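Local structure of beta subunit of photoactivated adenylyl cyclase (Beggiatoa sp. PS, 5MBD) at residues V42-Q47 and I99-N104; L78-E83 and Y136-G141. The protein probably makes cyclic AMP from ATP under the control of blue light, coupling a flavin-binding BLUF sensor to a nucleotide cyclase catalytic domain. One frame throughout, in Å; residues are numbered along the deposited sequence.

Contact 1: residues V42-Q47 and I99-N104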
ATOM      1  N   VAL A  42       7.072  17.599  25.952  1.00 47.68           N
ATOM      2  CA  VAL A  42       8.416  17.745  25.399  1.00 44.41           C
ATOM      3  C   VAL A  42       8.295  18.089  23.922  1.00 49.80           C
ATOM      4  O   VAL A  42       7.620  17.382  23.167  1.00 40.53           O
ATOM      5  CB  VAL A  42       9.252  16.458  25.575  1.00 52.91           C
ATOM      6  CG1 VAL A  42      10.627  16.616  24.943  1.00 52.65           C
ATOM      7  CG2 VAL A  42       9.378  16.077  27.041  1.00 56.70           C
ATOM      8  N   LEU A  43       8.949  19.168  23.504  1.00 53.02           N
ATOM      9  CA  LEU A  43       9.071  19.507  22.092  1.00 42.60           C
ATOM     10  C   LEU A  43      10.502  19.257  21.640  1.00 47.27           C
ATOM     11  O   LEU A  43      11.455  19.666  22.313  1.00 43.67           O
ATOM     12  CB  LEU A  43       8.676  20.959  21.820  1.00 50.17           C
ATOM     13  CG  LEU A  43       8.906  21.388  20.368  1.00 52.87           C
ATOM     14  CD1 LEU A  43       7.939  20.685  19.422  1.00 47.91           C
ATOM     15  CD2 LEU A  43       8.813  22.897  20.220  1.00 51.93           C
ATOM     16  N   LEU A  44      10.644  18.593  20.494  1.00 49.21           N
ATOM     17  CA  LEU A  44      11.935  18.161  19.986  1.00 48.32           C
ATOM     18  C   LEU A  44      12.026  18.481  18.501  1.00 47.70           C
ATOM     19  O   LEU A  44      11.091  18.214  17.739  1.00 45.32           O
ATOM     20  CB  LEU A  44      12.140  16.656  20.245  1.00 51.71           C
ATOM     21  CG  LEU A  44      13.539  16.046  20.088  1.00 59.55           C
ATOM     22  CD1 LEU A  44      13.718  14.810  20.966  1.00 69.49           C
ATOM     23  CD2 LEU A  44      13.819  15.690  18.639  1.00 63.06           C
ATOM     24  N   TYR A  45      13.158  19.058  18.100  1.00 45.49           N
ATOM     25  CA  TYR A  45      13.394  19.468  16.723  1.00 53.11           C
ATOM     26  C   TYR A  45      14.637  18.782  16.185  1.00 57.24           C
ATOM     27  O   TYR A  45      15.675  18.757  16.854  1.00 60.41           O
ATOM     28  CB  TYR A  45      13.560  20.984  16.601  1.00 54.71           C
ATOM     29  CG  TYR A  45      14.036  21.373  15.225  1.00 68.66           C
ATOM     30  CD1 TYR A  45      13.197  21.248  14.128  1.00 72.79           C
ATOM     31  CD2 TYR A  45      15.332  21.832  15.016  1.00 73.83           C
ATOM     32  CE1 TYR A  45      13.622  21.584  12.863  1.00 78.30           C
ATOM     33  CE2 TYR A  45      15.769  22.171  13.750  1.00 72.66           C
ATOM     34  CZ  TYR A  45      14.909  22.044  12.677  1.00 75.47           C
ATOM     35  OH  TYR A  45      15.334  22.380  11.414  1.00 69.46           O
ATOM     36  N   LEU A  46      14.537  18.257  14.966  1.00 52.37           N
ATOM     37  CA  LEU A  46      15.645  17.521  14.370  1.00 53.57           C
ATOM     38  C   LEU A  46      15.448  17.448  12.865  1.00 55.58           C
ATOM     39  O   LEU A  46      14.507  16.799  12.391  1.00 54.95           O
ATOM     40  CB  LEU A  46      15.755  16.124  14.976  1.00 53.48           C
ATOM     41  CG  LEU A  46      16.836  15.247  14.339  1.00 58.18           C
ATOM     42  CD1 LEU A  46      18.219  15.841  14.564  1.00 61.56           C
ATOM     43  CD2 LEU A  46      16.767  13.812  14.843  1.00 59.67           C
ATOM     44  N   GLN A  47      16.325  18.136  12.131  1.00 60.59           N
ATOM     45  CA  GLN A  47      16.458  18.016  10.676  1.00 61.49           C
ATOM     46  C   GLN A  47      15.142  18.324   9.958  1.00 57.49           C
ATOM     47  O   GLN A  47      14.593  17.514   9.202  1.00 60.37           O
ATOM     48  CB  GLN A  47      17.019  16.641  10.308  1.00 67.08           C
ATOM     49  CG  GLN A  47      18.485  16.505  10.721  1.00 74.56           C
ATOM     50  CD  GLN A  47      19.380  17.509  10.018  1.00 78.48           C
ATOM     51  OE1 GLN A  47      19.888  17.247   8.928  1.00 77.49           O
ATOM     52  NE2 GLN A  47      19.569  18.669  10.633  1.00 75.43           N
ATOM     53  N   ILE A  99      13.941  20.826  23.128  1.00 48.30           N
ATOM     54  CA  ILE A  99      15.270  20.281  22.877  1.00 56.07           C
ATOM     55  C   ILE A  99      15.559  20.424  21.388  1.00 57.35           C
ATOM     56  O   ILE A  99      14.753  19.999  20.553  1.00 52.96           O
ATOM     57  CB  ILE A  99      15.369  18.808  23.323  1.00 58.73           C
ATOM     58  CG1 ILE A  99      14.927  18.665  24.783  1.00 56.41           C
ATOM     59  CG2 ILE A  99      16.777  18.273  23.137  1.00 56.01           C
ATOM     60  CD1 ILE A  99      14.818  17.224  25.269  1.00 57.55           C
ATOM     61  N   ASN A 100      16.693  21.046  21.057  1.00 57.78           N
ATOM     62  CA  ASN A 100      17.178  21.165  19.681  1.00 63.05           C
ATOM     63  C   ASN A 100      18.331  20.180  19.526  1.00 62.11           C
ATOM     64  O   ASN A 100      19.476  20.496  19.865  1.00 62.80           O
ATOM     65  CB  ASN A 100      17.622  22.593  19.367  1.00 63.13           C
ATOM     66  CG  ASN A 100      17.930  22.806  17.889  1.00 66.71           C
ATOM     67  OD1 ASN A 100      18.026  21.852  17.116  1.00 71.09           O
ATOM     68  ND2 ASN A 100      18.089  24.064  17.494  1.00 73.10           N
ATOM     69  N   LEU A 101      18.021  18.983  19.019  1.00 59.07           N
ATOM     70  CA  LEU A 101      19.050  17.969  18.825  1.00 66.61           C
ATOM     71  C   LEU A 101      20.057  18.356  17.749  1.00 69.53           C
ATOM     72  O   LEU A 101      21.169  17.817  17.741  1.00 76.31           O
ATOM     73  CB  LEU A 101      18.399  16.625  18.491  1.00 69.75           C
ATOM     74  CG  LEU A 101      17.709  15.900  19.649  1.00 66.30           C
ATOM     75  CD1 LEU A 101      17.111  14.589  19.170  1.00 67.55           C
ATOM     76  CD2 LEU A 101      18.694  15.659  20.788  1.00 61.37           C
ATOM     77  N   ASN A 102      19.695  19.276  16.849  1.00 66.30           N
ATOM     78  CA  ASN A 102      20.668  19.788  15.888  1.00 69.89           C
ATOM     79  C   ASN A 102      21.868  20.403  16.597  1.00 76.51           C
ATOM     80  O   ASN A 102      23.009  20.254  16.142  1.00 82.01           O
ATOM     81  CB  ASN A 102      20.015  20.819  14.963  1.00 72.15           C
ATOM     82  CG  ASN A 102      19.132  20.188  13.895  1.00 70.51           C
ATOM     83  OD1 ASN A 102      18.816  19.000  13.949  1.00 55.91           O
ATOM     84  ND2 ASN A 102      18.724  20.991  12.918  1.00 80.08           N
ATOM     85  N   GLU A 103      21.636  21.083  17.718  1.00 78.49           N
ATOM     86  CA  GLU A 103      22.705  21.753  18.448  1.00 75.66           C
ATOM     87  C   GLU A 103      23.365  20.874  19.505  1.00 78.86           C
ATOM     88  O   GLU A 103      24.211  21.369  20.258  1.00 81.25           O
ATOM     89  CB  GLU A 103      22.182  23.040  19.102  1.00 76.61           C
ATOM     90  CG  GLU A 103      21.876  24.156  18.116  1.00 83.75           C
ATOM     91  CD  GLU A 103      23.036  24.448  17.181  1.00 87.30           C
ATOM     92  OE1 GLU A 103      24.205  24.320  17.608  1.00 91.98           O
ATOM     93  OE2 GLU A 103      22.777  24.797  16.011  1.00 86.00           O
ATOM     94  N   ASN A 104      23.008  19.595  19.577  1.00 77.65           N
ATOM     95  CA  ASN A 104      23.658  18.647  20.476  1.00 80.26           C
ATOM     96  C   ASN A 104      24.870  18.041  19.777  1.00 78.92           C
ATOM     97  O   ASN A 104      24.738  17.433  18.709  1.00 75.75           O
ATOM     98  CB  ASN A 104      22.679  17.555  20.910  1.00 77.09           C
ATOM     99  CG  ASN A 104      23.295  16.554  21.883  1.00 71.10           C
ATOM    100  OD1 ASN A 104      24.285  15.887  21.575  1.00 76.61           O
ATOM    101  ND2 ASN A 104      22.697  16.439  23.062  1.00 65.03           N
TER
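In the ferredoxin-like sheet of the BLUF domain, Leu-44 and Tyr-45 pair in parallel with Ile-99 and Asn-100, the end of the last strand. The backbone ladder runs from Ile-99 N to Leu-43 O (2.9 Å), then from Tyr-45 N to Ile-99 O (3.1 Å), and Tyr-45 O takes the N-H of Leu-101 just as that chain curls into a 3-10 turn. On one face of the sheet lie Val-42, Leu-44 and Ile-99. Leu-44 CD2 meets Leu-101 CD1 at 3.5 Å, and Val-42 CG1 reaches Ile-99 CD1; Leu-115 and Pro-111 of the second subunit pack on this side, so branched aliphatic chains suit it. The opposite face carries Tyr-45 and Asn-100, with Leu-43 beside the FMN. With its CG anti to the backbone N (chi1 170°), Tyr-45 runs side by side with Asn-100, whose OD1 sits at the ring edge, 3.4 Å from Tyr-45 CD2, the amide turned 70° to the ring. Asn-102 ND2 approaches the same ring obliquely, 3.3 Å from Tyr-45 CE2. An asparagine serves well at this turn because its short amide can reach back to the strand end: Asn-102 OD1 accepts the N-H of Gln-47, which comes in at 116° to the C=O and slightly tilted from the carbonyl plane. A weak second bond reaches Asn-102 OD1 from Gln-47 NE2, at 3.4 Å.

Contact 2: residues L78-E83 and Y136-G141; sequences LCLKTE and YLINQG
The carboxamide of Asn-139, at the end of helix 132-139, turns its oxygen onto the BLUF sheet strand 77-83: Asn-139 OD1 accepts the N-H of Cys-79 at an N to O distance of 2.9 Å, with the donor nearly in line with the C=O (167°). Leu-78 CD1 lies obliquely beside the same amide, 3.7 Å from Asn-139 OD1. The other flat group, the ring of Tyr-136, has Gln-140 CG over one face, 3.6 Å above its plane, a packing within the helix end. An asparagine suits the helix end because, with CG placed anti to the backbone N (chi1 -153°), its short side chain spans the gap to a strand N-H. The two backbones also come close. Cys-79 O and Ile-138 O, 3.1 Å apart, are two acceptors and not hydrogen-bonded; the CA-H of Asn-139 points at the first, and Gly-141 N donates to the second. Ile-138 adds the apolar part, its CG2 branch lying 4.2 Å from Leu-78 CD1 and nearer still to Cys-79 O; its side chain also packs on Leu-126 of the second subunit. Leu-80 and Lys-81 form a classic beta bulge opposite Val-9 on strand 6-14. The helix closes in a Schellman motif with Gly-141, at positive phi (62°), as the C-prime residue. Having no side chain, this glycine can bring its CA against Thr-82, 3.8 Å from Thr-82 OG1, while a water weakly bridges Thr-82 N and Gly-141 O.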
ATOM      1  N   LEU A  78       1.065  14.212  11.738  1.00 50.37           N
ATOM      2  CA  LEU A  78       0.528  12.879  11.983  1.00 42.14           C
ATOM      3  C   LEU A  78       0.694  12.535  13.456  1.00 43.88           C
ATOM      4  O   LEU A  78       1.823  12.440  13.950  1.00 38.41           O
ATOM      5  CB  LEU A  78       1.223  11.831  11.108  1.00 40.98           C
ATOM      6  CG  LEU A  78       0.851  10.380  11.431  1.00 48.74           C
ATOM      7  CD1 LEU A  78      -0.653  10.168  11.316  1.00 53.74           C
ATOM      8  CD2 LEU A  78       1.601   9.398  10.542  1.00 41.44           C
ATOM      9  N   CYS A  79      -0.427  12.347  14.149  1.00 48.58           N
ATOM     10  CA  CYS A  79      -0.411  11.863  15.523  1.00 48.80           C
ATOM     11  C   CYS A  79      -0.176  10.358  15.512  1.00 44.62           C
ATOM     12  O   CYS A  79      -0.934   9.610  14.886  1.00 43.51           O
ATOM     13  CB  CYS A  79      -1.720  12.208  16.231  1.00 47.92           C
ATOM     14  SG  CYS A  79      -1.879  11.535  17.905  1.00 55.49           S
ATOM     15  N   LEU A  80       0.880   9.917  16.193  1.00 42.69           N
ATOM     16  CA  LEU A  80       1.293   8.521  16.126  1.00 43.10           C
ATOM     17  C   LEU A  80       0.667   7.671  17.221  1.00 50.42           C
ATOM     18  O   LEU A  80       0.313   6.512  16.977  1.00 56.66           O
ATOM     19  CB  LEU A  80       2.815   8.419  16.219  1.00 41.11           C
ATOM     20  CG  LEU A  80       3.625   9.020  15.076  1.00 40.16           C
ATOM     21  CD1 LEU A  80       5.097   8.855  15.378  1.00 38.47           C
ATOM     22  CD2 LEU A  80       3.260   8.357  13.757  1.00 36.56           C
ATOM     23  N   LYS A  81       0.539   8.216  18.426  1.00 51.50           N
ATOM     24  CA  LYS A  81       0.029   7.465  19.559  1.00 47.08           C
ATOM     25  C   LYS A  81      -0.814   8.377  20.433  1.00 54.68           C
ATOM     26  O   LYS A  81      -0.515   9.564  20.591  1.00 52.82           O
ATOM     27  CB  LYS A  81       1.168   6.842  20.385  1.00 52.52           C
ATOM     28  CG  LYS A  81       0.718   5.730  21.329  1.00 58.39           C
ATOM     29  CD  LYS A  81       1.873   4.818  21.748  1.00 60.51           C
ATOM     30  CE  LYS A  81       2.739   5.433  22.842  1.00 68.91           C
ATOM     31  NZ  LYS A  81       4.030   4.700  23.017  1.00 78.70           N
ATOM     32  N   THR A  82      -1.879   7.802  20.988  1.00 57.03           N
ATOM     33  CA  THR A  82      -2.746   8.486  21.932  1.00 56.22           C
ATOM     34  C   THR A  82      -2.989   7.579  23.124  1.00 60.14           C
ATOM     35  O   THR A  82      -3.397   6.423  22.961  1.00 63.83           O
ATOM     36  CB  THR A  82      -4.077   8.883  21.294  1.00 61.29           C
ATOM     37  OG1 THR A  82      -3.826   9.780  20.207  1.00 67.37           O
ATOM     38  CG2 THR A  82      -4.958   9.577  22.315  1.00 67.09           C
ATOM     39  N   GLU A  83      -2.736   8.111  24.316  1.00 59.47           N
ATOM     40  CA  GLU A  83      -2.938   7.410  25.573  1.00 60.02           C
ATOM     41  C   GLU A  83      -4.052   8.093  26.352  1.00 70.03           C
ATOM     42  O   GLU A  83      -4.027   9.316  26.532  1.00 79.55           O
ATOM     43  CB  GLU A  83      -1.643   7.384  26.386  1.00 61.12           C
ATOM     44  CG  GLU A  83      -0.677   6.309  25.927  1.00 65.00           C
ATOM     45  CD  GLU A  83       0.777   6.722  26.025  1.00 81.38           C
ATOM     46  OE1 GLU A  83       1.639   5.821  26.104  1.00 89.01           O
ATOM     47  OE2 GLU A  83       1.060   7.938  26.019  1.00 88.01           O
ATOM     48  N   TYR A 136      -5.592   7.192   8.731  1.00 37.75           N
ATOM     49  CA  TYR A 136      -6.664   7.702   9.578  1.00 40.98           C
ATOM     50  C   TYR A 136      -6.678   7.001  10.931  1.00 35.93           C
ATOM     51  O   TYR A 136      -6.778   7.652  11.976  1.00 37.58           O
ATOM     52  CB  TYR A 136      -8.013   7.533   8.881  1.00 36.90           C
ATOM     53  CG  TYR A 136      -9.172   7.920   9.769  1.00 39.55           C
ATOM     54  CD1 TYR A 136      -9.611   9.233   9.826  1.00 41.06           C
ATOM     55  CD2 TYR A 136      -9.815   6.978  10.564  1.00 39.80           C
ATOM     56  CE1 TYR A 136     -10.662   9.599  10.643  1.00 48.80           C
ATOM     57  CE2 TYR A 136     -10.865   7.333  11.386  1.00 49.34           C
ATOM     58  CZ  TYR A 136     -11.285   8.645  11.419  1.00 61.55           C
ATOM     59  OH  TYR A 136     -12.333   9.012  12.232  1.00 71.76           O
ATOM     60  N   LEU A 137      -6.601   5.669  10.928  1.00 40.68           N
ATOM     61  CA  LEU A 137      -6.691   4.919  12.178  1.00 36.25           C
ATOM     62  C   LEU A 137      -5.546   5.274  13.116  1.00 46.58           C
ATOM     63  O   LEU A 137      -5.755   5.495  14.315  1.00 47.06           O
ATOM     64  CB  LEU A 137      -6.709   3.417  11.889  1.00 36.93           C
ATOM     65  CG  LEU A 137      -8.039   2.825  11.422  1.00 43.94           C
ATOM     66  CD1 LEU A 137      -7.859   1.379  10.984  1.00 30.62           C
ATOM     67  CD2 LEU A 137      -9.076   2.927  12.529  1.00 45.93           C
ATOM     68  N   ILE A 138      -4.324   5.332  12.584  1.00 40.02           N
ATOM     69  CA  ILE A 138      -3.171   5.736  13.383  1.00 44.69           C
ATOM     70  C   ILE A 138      -3.387   7.127  13.965  1.00 46.60           C
ATOM     71  O   ILE A 138      -3.134   7.372  15.150  1.00 49.03           O
ATOM     72  CB  ILE A 138      -1.890   5.676  12.531  1.00 37.29           C
ATOM     73  CG1 ILE A 138      -1.533   4.225  12.209  1.00 40.45           C
ATOM     74  CG2 ILE A 138      -0.745   6.386  13.232  1.00 35.08           C
ATOM     75  CD1 ILE A 138      -0.687   4.072  10.969  1.00 37.54           C
ATOM     76  N   ASN A 139      -3.871   8.056  13.135  1.00 42.54           N
ATOM     77  CA  ASN A 139      -4.091   9.425  13.590  1.00 46.45           C
ATOM     78  C   ASN A 139      -5.083   9.480  14.743  1.00 46.63           C
ATOM     79  O   ASN A 139      -5.037  10.410  15.557  1.00 46.67           O
ATOM     80  CB  ASN A 139      -4.580  10.288  12.426  1.00 55.52           C
ATOM     81  CG  ASN A 139      -4.229  11.752  12.600  1.00 58.75           C
ATOM     82  OD1 ASN A 139      -3.176  12.090  13.140  1.00 47.29           O
ATOM     83  ND2 ASN A 139      -5.114  12.631  12.145  1.00 69.51           N
ATOM     84  N   GLN A 140      -5.982   8.500  14.831  1.00 46.06           N
ATOM     85  CA  GLN A 140      -6.915   8.382  15.941  1.00 49.77           C
ATOM     86  C   GLN A 140      -6.339   7.573  17.099  1.00 59.43           C
ATOM     87  O   GLN A 140      -7.101   7.098  17.952  1.00 59.99           O
ATOM     88  CB  GLN A 140      -8.228   7.756  15.463  1.00 46.08           C
ATOM     89  CG  GLN A 140      -8.845   8.432  14.239  1.00 58.95           C
ATOM     90  CD  GLN A 140      -8.996   9.935  14.400  1.00 66.17           C
ATOM     91  OE1 GLN A 140      -9.527  10.415  15.403  1.00 65.37           O
ATOM     92  NE2 GLN A 140      -8.526  10.685  13.410  1.00 74.64           N
ATOM     93  N   GLY A 141      -5.020   7.402  17.143  1.00 62.15           N
ATOM     94  CA  GLY A 141      -4.388   6.632  18.202  1.00 70.56           C
ATOM     95  C   GLY A 141      -4.807   5.180  18.255  1.00 67.61           C
ATOM     96  O   GLY A 141      -4.820   4.584  19.336  1.00 77.51           O
TER
HETATM   97  O   HOH W   1      -2.073   4.506  20.100  1.00 79.37           O

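In the fold
Both contacts hang on the BLUF sheet. Strand 97-100 pairs with 40-46, which is followed across the sheet by 49-56, 6-14 and 77-83, so contact 1 joins the first two strands of this order and contact 2 sets the end of helix 132-139 against strand 77-83. Their centres are 22 Å apart, their nearest atoms about 11 Å. The side chain of Leu-43 is about 4 Å from the FMN, that of Cys-79 about 13 Å. Helix 110-129 of the second subunit lies on the Leu-44 and Ile-99 face of contact 1, whereas the flavin is on the other face, beside Leu-43; the same helix also reaches Leu-80 and Ile-138 of contact 2.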